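Local coordinates for protein exopolygalacturonase (Yersinia enterocolitica, PDB 2UVF) that probably hydrolyses the polygalacturonate of pectin from a chain end, as a periplasmic family 28 glycoside hydrolase built on a parallel beta-helix, at residues V365-L370 and V391-N396; M112-V117 and L426-F431; L171-I176 and G199-K204; D224-G229 and A242-A247. All blocks are in the same frame, centred on the assembly; numbering follows the deposited sequence.

How the interactions relate
All four interactions involve the coils of the beta-helix. Interactions 1 and 2 adjoin, lying on the neighbouring strands 391-394 and 421-427, and both are buried. Interaction 1 is a regular parallel strand pair with backbone bonds and stacked side chains. Interaction 2 has no clear hydrogen bond of its own and joins the fibronectin type III domain to the outside of the coils by amides, an aromatic ring and a methionine. Interactions 3 and 4 lie near the N-terminal end, their centres 9 Å apart, on neighbouring strands 194-202 and 245-247. Interaction 3 is mostly buried and packs a helix on the coil, whereas interaction 4 is partly exposed and fixes a loop through one backbone bond and a tyrosine.

Interaction 1 of 4, residues V365-L370 and V391-N396; sequences VVANGL and VMVFNN
The ring of F394 lies between two flat groups. The amide of N368 stacks on one face, its plane 20° from that of the ring; on the other, F427 from the next coil of this parallel beta-helix forms an offset (parallel-displaced) stack. N368 CB makes a CH-pi contact 4.3 Å from the F394 centroid, while V366 CG1 reaches F394 CE2 obliquely at 3.9 Å. With CG between its backbone N and carbonyl carbon (chi1 67°), F394 leans over strand 365-368, and N368 is anchored further out by Y343 OH. V365, A367, V391 and V393 face the helix interior: A367 packs on I383, V391 and V393 on F385, and V365 on V342. A367 CB meets V393 CG2 at 3.9 Å. The axes of strands 365-368 and 391-394 run parallel and come within 4.8 Å. A367 N gives a nearly straight 2.9 Å bond to M392 O, and A367 O accepts from F394 N. At the following turn G369 and N395 have positive phi, which glycine and asparagine adopt readily. N396 OD1 is hydrogen-bonded to H372 NE2. F394 O is held by two donors: G369 N at 3.0 Å in the carbonyl plane, and N396 ND2 at 3.1 Å, 58° out of it.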
loop_
_atom_site.group_PDB
_atom_site.type_symbol
_atom_site.label_atom_id
_atom_site.label_comp_id
_atom_site.label_asym_id
_atom_site.label_seq_id
_atom_site.Cartn_x
_atom_site.Cartn_y
_atom_site.Cartn_z
ATOM N N VAL A 365 -8.099 8.339 3.384
ATOM C CA VAL A 365 -8.172 6.877 3.287
ATOM C C VAL A 365 -7.316 6.282 4.390
ATOM O O VAL A 365 -6.224 6.768 4.646
ATOM C CB VAL A 365 -7.637 6.342 1.938
ATOM C CG1 VAL A 365 -7.659 4.809 1.920
ATOM C CG2 VAL A 365 -8.416 6.954 0.733
ATOM N N VAL A 366 -7.825 5.232 5.030
ATOM C CA VAL A 366 -7.059 4.479 6.032
ATOM C C VAL A 366 -7.115 2.989 5.720
ATOM O O VAL A 366 -8.206 2.431 5.517
ATOM C CB VAL A 366 -7.552 4.779 7.500
ATOM C CG1 VAL A 366 -6.865 3.829 8.545
ATOM C CG2 VAL A 366 -7.276 6.222 7.852
ATOM N N ALA A 367 -5.943 2.348 5.657
ATOM C CA ALA A 367 -5.879 0.881 5.608
ATOM C C ALA A 367 -5.208 0.285 6.854
ATOM O O ALA A 367 -4.007 0.406 7.055
ATOM C CB ALA A 367 -5.216 0.387 4.306
ATOM N N ASN A 368 -6.012 -0.366 7.686
ATOM C CA ASN A 368 -5.562 -0.865 8.968
ATOM C C ASN A 368 -5.635 -2.403 9.034
ATOM O O ASN A 368 -6.714 -2.974 9.114
ATOM C CB ASN A 368 -6.423 -0.242 10.085
ATOM C CG ASN A 368 -6.081 -0.775 11.481
ATOM O OD1 ASN A 368 -5.049 -1.415 11.691
ATOM N ND2 ASN A 368 -6.951 -0.486 12.451
ATOM N N GLY A 369 -4.480 -3.060 8.993
ATOM C CA GLY A 369 -4.408 -4.475 9.314
ATOM C C GLY A 369 -4.967 -5.394 8.264
ATOM O O GLY A 369 -5.556 -6.448 8.579
ATOM N N LEU A 370 -4.794 -5.006 7.008
ATOM C CA LEU A 370 -5.206 -5.868 5.907
ATOM C C LEU A 370 -4.126 -6.920 5.690
ATOM O O LEU A 370 -2.956 -6.712 6.018
ATOM C CB LEU A 370 -5.461 -5.058 4.625
ATOM C CG LEU A 370 -6.256 -3.738 4.687
ATOM C CD1 LEU A 370 -6.310 -3.069 3.276
ATOM C CD2 LEU A 370 -7.651 -3.924 5.205
ATOM N N VAL A 391 -3.494 9.896 2.988
ATOM C CA VAL A 391 -3.696 8.441 3.099
ATOM C C VAL A 391 -2.747 7.781 4.139
ATOM O O VAL A 391 -1.694 8.295 4.475
ATOM C CB VAL A 391 -3.648 7.701 1.708
ATOM C CG1 VAL A 391 -4.477 8.460 0.635
ATOM C CG2 VAL A 391 -2.215 7.492 1.211
ATOM N N MET A 392 -3.153 6.641 4.663
ATOM C CA MET A 392 -2.448 6.035 5.789
ATOM C C MET A 392 -2.575 4.531 5.683
ATOM O O MET A 392 -3.654 4.043 5.419
ATOM C CB MET A 392 -3.107 6.494 7.077
ATOM C CG MET A 392 -2.262 6.369 8.284
ATOM S SD MET A 392 -3.319 6.599 9.725
ATOM C CE MET A 392 -3.593 8.374 9.711
ATOM N N VAL A 393 -1.455 3.824 5.830
ATOM C CA VAL A 393 -1.432 2.371 5.859
ATOM C C VAL A 393 -0.581 1.886 7.039
ATOM O O VAL A 393 0.625 2.140 7.104
ATOM C CB VAL A 393 -0.868 1.797 4.530
ATOM C CG1 VAL A 393 -0.623 0.297 4.630
ATOM C CG2 VAL A 393 -1.794 2.091 3.360
ATOM N N PHE A 394 -1.210 1.163 7.963
ATOM C CA PHE A 394 -0.495 0.588 9.089
ATOM C C PHE A 394 -1.007 -0.801 9.449
ATOM O O PHE A 394 -2.144 -1.151 9.122
ATOM C CB PHE A 394 -0.512 1.536 10.301
ATOM C CG PHE A 394 -1.877 1.761 10.930
ATOM C CD1 PHE A 394 -2.205 1.135 12.125
ATOM C CD2 PHE A 394 -2.779 2.686 10.386
ATOM C CE1 PHE A 394 -3.426 1.371 12.754
ATOM C CE2 PHE A 394 -4.018 2.934 11.003
ATOM C CZ PHE A 394 -4.342 2.270 12.182
ATOM N N ASN A 395 -0.140 -1.584 10.087
ATOM C CA ASN A 395 -0.421 -2.970 10.492
ATOM C C ASN A 395 -0.750 -3.950 9.384
ATOM O O ASN A 395 -1.251 -5.036 9.653
ATOM C CB ASN A 395 -1.502 -3.029 11.586
ATOM C CG ASN A 395 -1.068 -2.329 12.851
ATOM O OD1 ASN A 395 0.059 -1.792 12.941
ATOM N ND2 ASN A 395 -1.975 -2.278 13.828
ATOM N N ASN A 396 -0.444 -3.579 8.149
ATOM C CA ASN A 396 -0.710 -4.438 6.991
ATOM C C ASN A 396 0.325 -5.540 6.883
ATOM O O ASN A 396 1.469 -5.345 7.232
ATOM C CB ASN A 396 -0.722 -3.606 5.692
ATOM C CG ASN A 396 -2.077 -2.961 5.382
ATOM O OD1 ASN A 396 -2.519 -2.953 4.229
ATOM N ND2 ASN A 396 -2.734 -2.421 6.391
#

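Interaction 2 of 4, residues M112-V117 and L426-F431; sequences MQNFTV and LFNNYF
M112 and N428 bring the backbones to their nearest approach, 6.5 Å between CA atoms, without any strand pairing: the loop leading into strand 114-117 meets the turn at N428. N428 has positive phi (55°), a conformation asparagine tolerates well, and its side chain points toward 112-114. This is an interface between two folds, a fibronectin type III domain lying against the outside of a parallel beta-helix. Q113 covers the face of the F427 ring turned away from F394. Its CB is 3.7 Å from F427 CD1, its amide plane is 26° from the ring, and Q113 OE1 approaches F427 CB at 3.7 Å. The glutamine suits this place because its CB methylene packs on the ring and its flat amide can lie over the face while still making polar bonds: Q113 NE2 is hydrogen-bonded to E454 OE2 of the beta-helix and W57 O of the fibronectin domain, so one amide links both. N114 CB lies at the edge of the F427 ring, 4.4 Å from CE1. The amide of N428 is set between the backbone at Q113 and the amide of N114, the two amide planes being 54° apart. M112 bends at chi2 and chi3, and this flexible thioether chain slants across N428, placing M112 CE 4.0 Å from N428 CG.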
loop_
_atom_site.group_PDB
_atom_site.type_symbol
_atom_site.label_atom_id
_atom_site.label_comp_id
_atom_site.label_asym_id
_atom_site.label_seq_id
_atom_site.Cartn_x
_atom_site.Cartn_y
_atom_site.Cartn_z
ATOM N N MET A 112 6.303 0.965 17.812
ATOM C CA MET A 112 4.867 1.007 17.481
ATOM C C MET A 112 4.299 2.427 17.601
ATOM O O MET A 112 4.742 3.211 18.445
ATOM C CB MET A 112 4.066 0.005 18.317
ATOM C CG MET A 112 4.499 -1.467 18.145
ATOM S SD MET A 112 4.120 -2.225 16.517
ATOM C CE MET A 112 5.666 -2.014 15.661
ATOM N N GLN A 113 3.337 2.748 16.729
ATOM C CA GLN A 113 2.727 4.087 16.624
ATOM C C GLN A 113 1.196 3.966 16.615
ATOM O O GLN A 113 0.491 4.903 16.261
ATOM C CB GLN A 113 3.185 4.781 15.348
ATOM C CG GLN A 113 4.668 5.111 15.286
ATOM C CD GLN A 113 5.089 5.638 13.935
ATOM O OE1 GLN A 113 5.888 5.021 13.229
ATOM N NE2 GLN A 113 4.556 6.789 13.566
ATOM N N ASN A 114 0.688 2.800 16.995
ATOM C CA ASN A 114 -0.752 2.555 17.015
ATOM C C ASN A 114 -1.159 1.750 18.238
ATOM O O ASN A 114 -0.376 0.945 18.742
ATOM C CB ASN A 114 -1.231 1.864 15.719
ATOM C CG ASN A 114 -0.832 0.397 15.646
ATOM O OD1 ASN A 114 0.272 0.071 15.191
ATOM N ND2 ASN A 114 -1.738 -0.501 16.077
ATOM N N PHE A 115 -2.383 1.976 18.705
ATOM C CA PHE A 115 -2.956 1.262 19.848
ATOM C C PHE A 115 -4.474 1.203 19.652
ATOM O O PHE A 115 -5.122 2.234 19.521
ATOM C CB PHE A 115 -2.586 1.994 21.157
ATOM C CG PHE A 115 -3.121 1.349 22.424
ATOM C CD1 PHE A 115 -2.309 0.535 23.202
ATOM C CD2 PHE A 115 -4.415 1.604 22.868
ATOM C CE1 PHE A 115 -2.789 -0.051 24.378
ATOM C CE2 PHE A 115 -4.898 1.025 24.045
ATOM C CZ PHE A 115 -4.084 0.193 24.793
ATOM N N THR A 116 -5.029 -0.008 19.620
ATOM C CA THR A 116 -6.481 -0.212 19.446
ATOM C C THR A 116 -7.262 -0.360 20.775
ATOM O O THR A 116 -7.111 -1.358 21.493
ATOM C CB THR A 116 -6.771 -1.429 18.534
ATOM O OG1 THR A 116 -6.021 -1.299 17.333
ATOM C CG2 THR A 116 -8.234 -1.517 18.181
ATOM N N VAL A 117 -8.111 0.623 21.081
ATOM C CA VAL A 117 -8.918 0.587 22.306
ATOM C C VAL A 117 -10.282 -0.073 22.088
ATOM O O VAL A 117 -11.153 0.522 21.443
ATOM C CB VAL A 117 -9.158 2.000 22.882
ATOM C CG1 VAL A 117 -9.759 1.901 24.282
ATOM C CG2 VAL A 117 -7.869 2.838 22.903
ATOM N N LEU A 426 3.034 5.722 5.944
ATOM C CA LEU A 426 3.070 4.251 5.862
ATOM C C LEU A 426 3.907 3.718 7.013
ATOM O O LEU A 426 5.114 3.837 6.987
ATOM C CB LEU A 426 3.632 3.788 4.497
ATOM C CG LEU A 426 3.057 4.311 3.153
ATOM C CD1 LEU A 426 1.521 4.317 3.126
ATOM C CD2 LEU A 426 3.599 5.683 2.797
ATOM N N PHE A 427 3.254 3.150 8.029
ATOM C CA PHE A 427 3.947 2.740 9.249
ATOM C C PHE A 427 3.485 1.391 9.825
ATOM O O PHE A 427 2.364 0.974 9.603
ATOM C CB PHE A 427 3.912 3.869 10.312
ATOM C CG PHE A 427 2.518 4.237 10.803
ATOM C CD1 PHE A 427 2.009 3.679 11.978
ATOM C CD2 PHE A 427 1.732 5.164 10.113
ATOM C CE1 PHE A 427 0.730 4.017 12.464
ATOM C CE2 PHE A 427 0.443 5.511 10.573
ATOM C CZ PHE A 427 -0.056 4.936 11.749
ATOM N N ASN A 428 4.367 0.733 10.573
ATOM C CA ASN A 428 4.067 -0.532 11.259
ATOM C C ASN A 428 3.536 -1.641 10.341
ATOM O O ASN A 428 2.644 -2.411 10.719
ATOM C CB ASN A 428 3.130 -0.306 12.465
ATOM C CG ASN A 428 3.711 0.663 13.498
ATOM O OD1 ASN A 428 4.925 0.934 13.514
ATOM N ND2 ASN A 428 2.852 1.175 14.366
ATOM N N ASN A 429 4.083 -1.705 9.129
ATOM C CA ASN A 429 3.700 -2.743 8.155
ATOM C C ASN A 429 4.780 -3.748 8.074
ATOM O O ASN A 429 5.965 -3.439 8.345
ATOM C CB ASN A 429 3.459 -2.150 6.753
ATOM C CG ASN A 429 2.373 -1.119 6.760
ATOM O OD1 ASN A 429 1.231 -1.463 6.926
ATOM N ND2 ASN A 429 2.732 0.168 6.622
ATOM N N TYR A 430 4.368 -4.964 7.719
ATOM C CA TYR A 430 5.324 -6.012 7.351
ATOM C C TYR A 430 5.235 -6.317 5.848
ATOM O O TYR A 430 4.217 -6.788 5.366
ATOM C CB TYR A 430 5.038 -7.261 8.162
ATOM C CG TYR A 430 6.042 -8.375 8.001
ATOM C CD1 TYR A 430 7.207 -8.402 8.751
ATOM C CD2 TYR A 430 5.801 -9.430 7.115
ATOM C CE1 TYR A 430 8.117 -9.463 8.608
ATOM C CE2 TYR A 430 6.683 -10.458 6.965
ATOM C CZ TYR A 430 7.842 -10.485 7.711
ATOM O OH TYR A 430 8.718 -11.560 7.565
ATOM N N PHE A 431 6.300 -6.033 5.110
ATOM C CA PHE A 431 6.331 -6.330 3.678
ATOM C C PHE A 431 7.062 -7.644 3.493
ATOM O O PHE A 431 8.189 -7.777 3.968
ATOM C CB PHE A 431 7.028 -5.209 2.888
ATOM C CG PHE A 431 6.412 -3.858 3.090
ATOM C CD1 PHE A 431 5.454 -3.377 2.209
ATOM C CD2 PHE A 431 6.800 -3.054 4.165
ATOM C CE1 PHE A 431 4.867 -2.117 2.396
ATOM C CE2 PHE A 431 6.231 -1.795 4.364
ATOM C CZ PHE A 431 5.262 -1.318 3.476
#

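Interaction 3 of 4, residues L171-I176 and G199-K204; sequences LNTKAI and GALWLK
T173 OG1 accepts a hydrogen bond from G199 N at 2.9 Å, with an N-H...O angle of 152°, tying the first residue of helix 173-181 to strand 194-202. At chi1 -42° the hydroxyl sits beside the backbone N of T173 and CG2 stands anti to that N, which directs the methyl to A200 O and L201: T173 CG2 lies 3.4 Å from A200 O and 4.1 Å from L201 CD2. Threonine thus serves both a polar and an apolar need from one beta-branched carbon, and G199, with no side chain, lets the T173 hydroxyl lie close, with T173 OG1 3.6 Å from G199 CA. L171 CD1 borders the same backbone nitrogen, G199 N. One turn along the helix, I176 CG2 inserts against the fork of L201, 3.6 Å from both L201 CD1 and CD2, the two side chains crossing at about a right angle. L201 CD2 also rests 3.6 Å from T173 O. N172 occupies the N-cap position but makes no capping bond; its amide instead holds I165 N and K197 O. As in related beta-helix enzymes, an N-terminal helix probably closes the end of the coil here. K204 NZ returns to the C-terminal turn of that helix, bonding I180 O, while L201 and L203 bond through their backbones to L244 and N246 at strand 245-247, and the L203 side chain packs on strand 258-264.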
loop_
_atom_site.group_PDB
_atom_site.type_symbol
_atom_site.label_atom_id
_atom_site.label_comp_id
_atom_site.label_asym_id
_atom_site.label_seq_id
_atom_site.Cartn_x
_atom_site.Cartn_y
_atom_site.Cartn_z
ATOM N N LEU A 171 -25.154 -17.500 -7.645
ATOM C CA LEU A 171 -24.498 -16.211 -7.825
ATOM C C LEU A 171 -25.263 -15.185 -6.981
ATOM O O LEU A 171 -26.477 -15.005 -7.142
ATOM C CB LEU A 171 -24.466 -15.821 -9.306
ATOM C CG LEU A 171 -23.965 -14.422 -9.671
ATOM C CD1 LEU A 171 -22.441 -14.321 -9.564
ATOM C CD2 LEU A 171 -24.440 -14.054 -11.073
ATOM N N ASN A 172 -24.552 -14.528 -6.072
ATOM C CA ASN A 172 -25.188 -13.699 -5.054
ATOM C C ASN A 172 -25.164 -12.199 -5.326
ATOM O O ASN A 172 -25.547 -11.420 -4.451
ATOM C CB ASN A 172 -24.563 -13.984 -3.682
ATOM C CG ASN A 172 -24.848 -15.386 -3.189
ATOM O OD1 ASN A 172 -25.961 -15.691 -2.760
ATOM N ND2 ASN A 172 -23.838 -16.247 -3.238
ATOM N N THR A 173 -24.725 -11.795 -6.524
ATOM C CA THR A 173 -24.610 -10.369 -6.890
ATOM C C THR A 173 -25.869 -9.605 -6.512
ATOM O O THR A 173 -25.784 -8.522 -5.925
ATOM C CB THR A 173 -24.385 -10.140 -8.407
ATOM O OG1 THR A 173 -23.440 -11.079 -8.925
ATOM C CG2 THR A 173 -23.894 -8.727 -8.670
ATOM N N LYS A 174 -27.022 -10.193 -6.854
ATOM C CA LYS A 174 -28.346 -9.593 -6.652
ATOM C C LYS A 174 -28.751 -9.509 -5.179
ATOM O O LYS A 174 -29.218 -8.465 -4.719
ATOM C CB LYS A 174 -29.401 -10.347 -7.467
ATOM C CG LYS A 174 -30.442 -9.423 -8.085
ATOM C CD LYS A 174 -30.933 -9.942 -9.439
ATOM C CE LYS A 174 -31.140 -8.796 -10.431
ATOM N NZ LYS A 174 -29.837 -8.274 -10.959
ATOM N N ALA A 175 -28.562 -10.605 -4.451
ATOM C CA ALA A 175 -28.785 -10.631 -3.007
ATOM C C ALA A 175 -27.940 -9.580 -2.281
ATOM O O ALA A 175 -28.477 -8.752 -1.533
ATOM C CB ALA A 175 -28.494 -12.015 -2.465
ATOM N N ILE A 176 -26.624 -9.607 -2.521
ATOM C CA ILE A 176 -25.680 -8.670 -1.894
ATOM C C ILE A 176 -25.971 -7.216 -2.286
ATOM O O ILE A 176 -25.952 -6.328 -1.435
ATOM C CB ILE A 176 -24.194 -9.040 -2.195
ATOM C CG1 ILE A 176 -23.850 -10.409 -1.591
ATOM C CG2 ILE A 176 -23.238 -7.974 -1.637
ATOM C CD1 ILE A 176 -22.733 -11.146 -2.289
ATOM N N GLY A 199 -20.580 -11.167 -8.504
ATOM C CA GLY A 199 -20.004 -10.315 -9.547
ATOM C C GLY A 199 -19.781 -8.935 -8.977
ATOM O O GLY A 199 -19.864 -8.740 -7.758
ATOM N N ALA A 200 -19.521 -7.967 -9.845
ATOM C CA ALA A 200 -19.290 -6.590 -9.399
ATOM C C ALA A 200 -20.413 -6.073 -8.521
ATOM O O ALA A 200 -21.579 -6.234 -8.848
ATOM C CB ALA A 200 -19.073 -5.649 -10.590
ATOM N N LEU A 201 -20.043 -5.451 -7.407
ATOM C CA LEU A 201 -20.994 -4.843 -6.482
ATOM C C LEU A 201 -20.661 -3.361 -6.420
ATOM O O LEU A 201 -19.542 -2.973 -6.715
ATOM C CB LEU A 201 -20.882 -5.467 -5.083
ATOM C CG LEU A 201 -20.943 -6.997 -4.956
ATOM C CD1 LEU A 201 -20.284 -7.459 -3.656
ATOM C CD2 LEU A 201 -22.378 -7.546 -5.067
ATOM N N TRP A 202 -21.634 -2.537 -6.042
ATOM C CA TRP A 202 -21.485 -1.093 -6.120
ATOM C C TRP A 202 -21.881 -0.500 -4.783
ATOM O O TRP A 202 -23.031 -0.617 -4.350
ATOM C CB TRP A 202 -22.336 -0.519 -7.264
ATOM C CG TRP A 202 -22.093 -1.216 -8.572
ATOM C CD1 TRP A 202 -22.675 -2.382 -9.005
ATOM C CD2 TRP A 202 -21.193 -0.807 -9.606
ATOM N NE1 TRP A 202 -22.183 -2.726 -10.247
ATOM C CE2 TRP A 202 -21.271 -1.778 -10.639
ATOM C CE3 TRP A 202 -20.323 0.280 -9.761
ATOM C CZ2 TRP A 202 -20.513 -1.690 -11.820
ATOM C CZ3 TRP A 202 -19.571 0.370 -10.943
ATOM C CH2 TRP A 202 -19.680 -0.612 -11.955
ATOM N N LEU A 203 -20.909 0.112 -4.115
ATOM C CA LEU A 203 -21.117 0.637 -2.780
ATOM C C LEU A 203 -21.695 2.034 -2.884
ATOM O O LEU A 203 -21.766 2.617 -3.970
ATOM C CB LEU A 203 -19.798 0.663 -1.983
ATOM C CG LEU A 203 -19.039 -0.644 -1.710
ATOM C CD1 LEU A 203 -17.800 -0.363 -0.912
ATOM C CD2 LEU A 203 -19.890 -1.664 -0.978
ATOM N N LYS A 204 -22.115 2.561 -1.745
ATOM C CA LYS A 204 -22.634 3.915 -1.679
ATOM C C LYS A 204 -22.159 4.547 -0.386
ATOM O O LYS A 204 -21.681 3.847 0.523
ATOM C CB LYS A 204 -24.157 3.928 -1.747
ATOM C CG LYS A 204 -24.859 3.110 -0.660
ATOM C CD LYS A 204 -26.041 3.894 -0.120
ATOM C CE LYS A 204 -26.967 3.029 0.699
ATOM N NZ LYS A 204 -27.978 2.372 -0.181
#

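Interaction 4 of 4, residues D224-G229 and A242-A247; sequences DDYPAG and ASLINA
Y226 starts its contact at CB, which lies 3.6 Å from A242 O. With CG swung beside the backbone N (chi1 -51°), the ring runs alongside the backbone of 242-244: A242 O comes obliquely at CG and CD1, and S243 O lies in the ring plane at its edge, 4.0 Å from Y226 CD1. Further out, Y226 CE1 meets L244 CD1 at 4.1 Å, the two side chains crossing obliquely. At the tip Y226 OH touches L244 CD1 and is hydrogen-bonded to S220 O. Tyrosine fits because it combines a broad ring, which also packs on L307 and Q311 of helix 307-317, with a polar end that can bond a loop carbonyl. The segments border an excursion from the beta-helix: strand 228-230 pairs antiparallel with 240-241, and 245-247 then rejoins the parallel coils. G229 is backbone-bonded to R240, which lies in the pocket holding the digalacturonate. At the base of this antiparallel pair, A242 N gives a 3.0 Å bond to P227 O, with an N-H...O angle of 158°. The small A242 CB packs 4.2 Å from P227 CD, and G229, having no side chain, lets its CA come 3.5 Å from A242 N. N246 holds the next turn in shape: S243 N donates to N246 OD1 on a lone pair at 3.0 Å. N246 ND2 gives a bond to S243 O at 2.9 Å, from 47° above its carbonyl plane, and another to L201 O of the neighbouring strand.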
loop_
_atom_site.group_PDB
_atom_site.type_symbol
_atom_site.label_atom_id
_atom_site.label_comp_id
_atom_site.label_asym_id
_atom_site.label_seq_id
_atom_site.Cartn_x
_atom_site.Cartn_y
_atom_site.Cartn_z
ATOM N N ASP A 224 -19.279 -11.449 -17.607
ATOM C CA ASP A 224 -20.581 -10.759 -17.743
ATOM C C ASP A 224 -21.066 -10.118 -16.468
ATOM O O ASP A 224 -21.910 -9.209 -16.500
ATOM C CB ASP A 224 -21.662 -11.738 -18.190
ATOM C CG ASP A 224 -21.585 -12.070 -19.662
ATOM O OD1 ASP A 224 -20.826 -11.412 -20.409
ATOM O OD2 ASP A 224 -22.306 -13.005 -20.067
ATOM N N ASP A 225 -20.537 -10.603 -15.347
ATOM C CA ASP A 225 -20.909 -10.116 -14.024
ATOM C C ASP A 225 -20.091 -8.902 -13.600
ATOM O O ASP A 225 -20.230 -8.415 -12.483
ATOM C CB ASP A 225 -20.774 -11.239 -13.011
ATOM C CG ASP A 225 -22.006 -12.112 -12.949
ATOM O OD1 ASP A 225 -23.085 -11.575 -12.562
ATOM O OD2 ASP A 225 -21.893 -13.324 -13.280
ATOM N N TYR A 226 -19.249 -8.421 -14.512
ATOM C CA TYR A 226 -18.426 -7.228 -14.315
ATOM C C TYR A 226 -18.668 -6.313 -15.522
ATOM O O TYR A 226 -17.959 -6.415 -16.532
ATOM C CB TYR A 226 -16.923 -7.587 -14.189
ATOM C CG TYR A 226 -16.596 -8.674 -13.166
ATOM C CD1 TYR A 226 -16.259 -8.344 -11.847
ATOM C CD2 TYR A 226 -16.611 -10.030 -13.520
ATOM C CE1 TYR A 226 -15.957 -9.337 -10.905
ATOM C CE2 TYR A 226 -16.312 -11.031 -12.589
ATOM C CZ TYR A 226 -15.978 -10.672 -11.283
ATOM O OH TYR A 226 -15.673 -11.645 -10.353
ATOM N N PRO A 227 -19.679 -5.420 -15.424
ATOM C CA PRO A 227 -20.013 -4.591 -16.569
ATOM C C PRO A 227 -19.080 -3.385 -16.608
ATOM O O PRO A 227 -18.232 -3.255 -15.723
ATOM C CB PRO A 227 -21.471 -4.194 -16.310
ATOM C CG PRO A 227 -21.680 -4.317 -14.814
ATOM C CD PRO A 227 -20.508 -5.101 -14.243
ATOM N N ALA A 228 -19.207 -2.519 -17.615
ATOM C CA ALA A 228 -18.255 -1.413 -17.778
ATOM C C ALA A 228 -18.076 -0.665 -16.459
ATOM O O ALA A 228 -19.051 -0.415 -15.750
ATOM C CB ALA A 228 -18.698 -0.465 -18.894
ATOM N N GLY A 229 -16.827 -0.302 -16.147
ATOM C CA GLY A 229 -16.469 0.212 -14.830
ATOM C C GLY A 229 -16.001 1.642 -14.780
ATOM O O GLY A 229 -16.644 2.461 -14.140
ATOM N N ALA A 242 -15.673 -3.190 -14.223
ATOM C CA ALA A 242 -15.816 -3.046 -12.799
ATOM C C ALA A 242 -14.937 -4.077 -12.061
ATOM O O ALA A 242 -14.719 -5.195 -12.539
ATOM C CB ALA A 242 -17.276 -3.220 -12.399
ATOM N N SER A 243 -14.428 -3.661 -10.898
ATOM C CA SER A 243 -13.787 -4.561 -9.946
ATOM C C SER A 243 -14.849 -5.381 -9.230
ATOM O O SER A 243 -16.048 -5.175 -9.440
ATOM C CB SER A 243 -12.984 -3.746 -8.924
ATOM O OG SER A 243 -12.003 -2.937 -9.566
ATOM N N LEU A 244 -14.410 -6.294 -8.365
ATOM C CA LEU A 244 -15.316 -7.051 -7.527
ATOM C C LEU A 244 -16.097 -6.115 -6.595
ATOM O O LEU A 244 -17.302 -6.277 -6.407
ATOM C CB LEU A 244 -14.537 -8.107 -6.728
ATOM C CG LEU A 244 -15.310 -9.175 -5.949
ATOM C CD1 LEU A 244 -16.225 -9.986 -6.892
ATOM C CD2 LEU A 244 -14.362 -10.096 -5.167
ATOM N N ILE A 245 -15.399 -5.142 -6.015
ATOM C CA ILE A 245 -16.036 -4.147 -5.157
ATOM C C ILE A 245 -15.708 -2.776 -5.690
ATOM O O ILE A 245 -14.549 -2.468 -5.987
ATOM C CB ILE A 245 -15.617 -4.269 -3.662
ATOM C CG1 ILE A 245 -16.022 -5.631 -3.100
ATOM C CG2 ILE A 245 -16.215 -3.123 -2.821
ATOM C CD1 ILE A 245 -15.093 -6.156 -2.054
ATOM N N ASN A 246 -16.746 -1.961 -5.831
ATOM C CA ASN A 246 -16.607 -0.648 -6.440
ATOM C C ASN A 246 -17.221 0.455 -5.605
ATOM O O ASN A 246 -18.207 0.242 -4.927
ATOM C CB ASN A 246 -17.303 -0.625 -7.800
ATOM C CG ASN A 246 -16.812 -1.683 -8.722
ATOM O OD1 ASN A 246 -15.828 -1.488 -9.414
ATOM N ND2 ASN A 246 -17.513 -2.807 -8.768
ATOM N N ALA A 247 -16.630 1.638 -5.679
ATOM C CA ALA A 247 -17.342 2.873 -5.373
ATOM C C ALA A 247 -17.047 3.835 -6.523
ATOM O O ALA A 247 -16.139 4.660 -6.442
ATOM C CB ALA A 247 -16.912 3.443 -4.024
#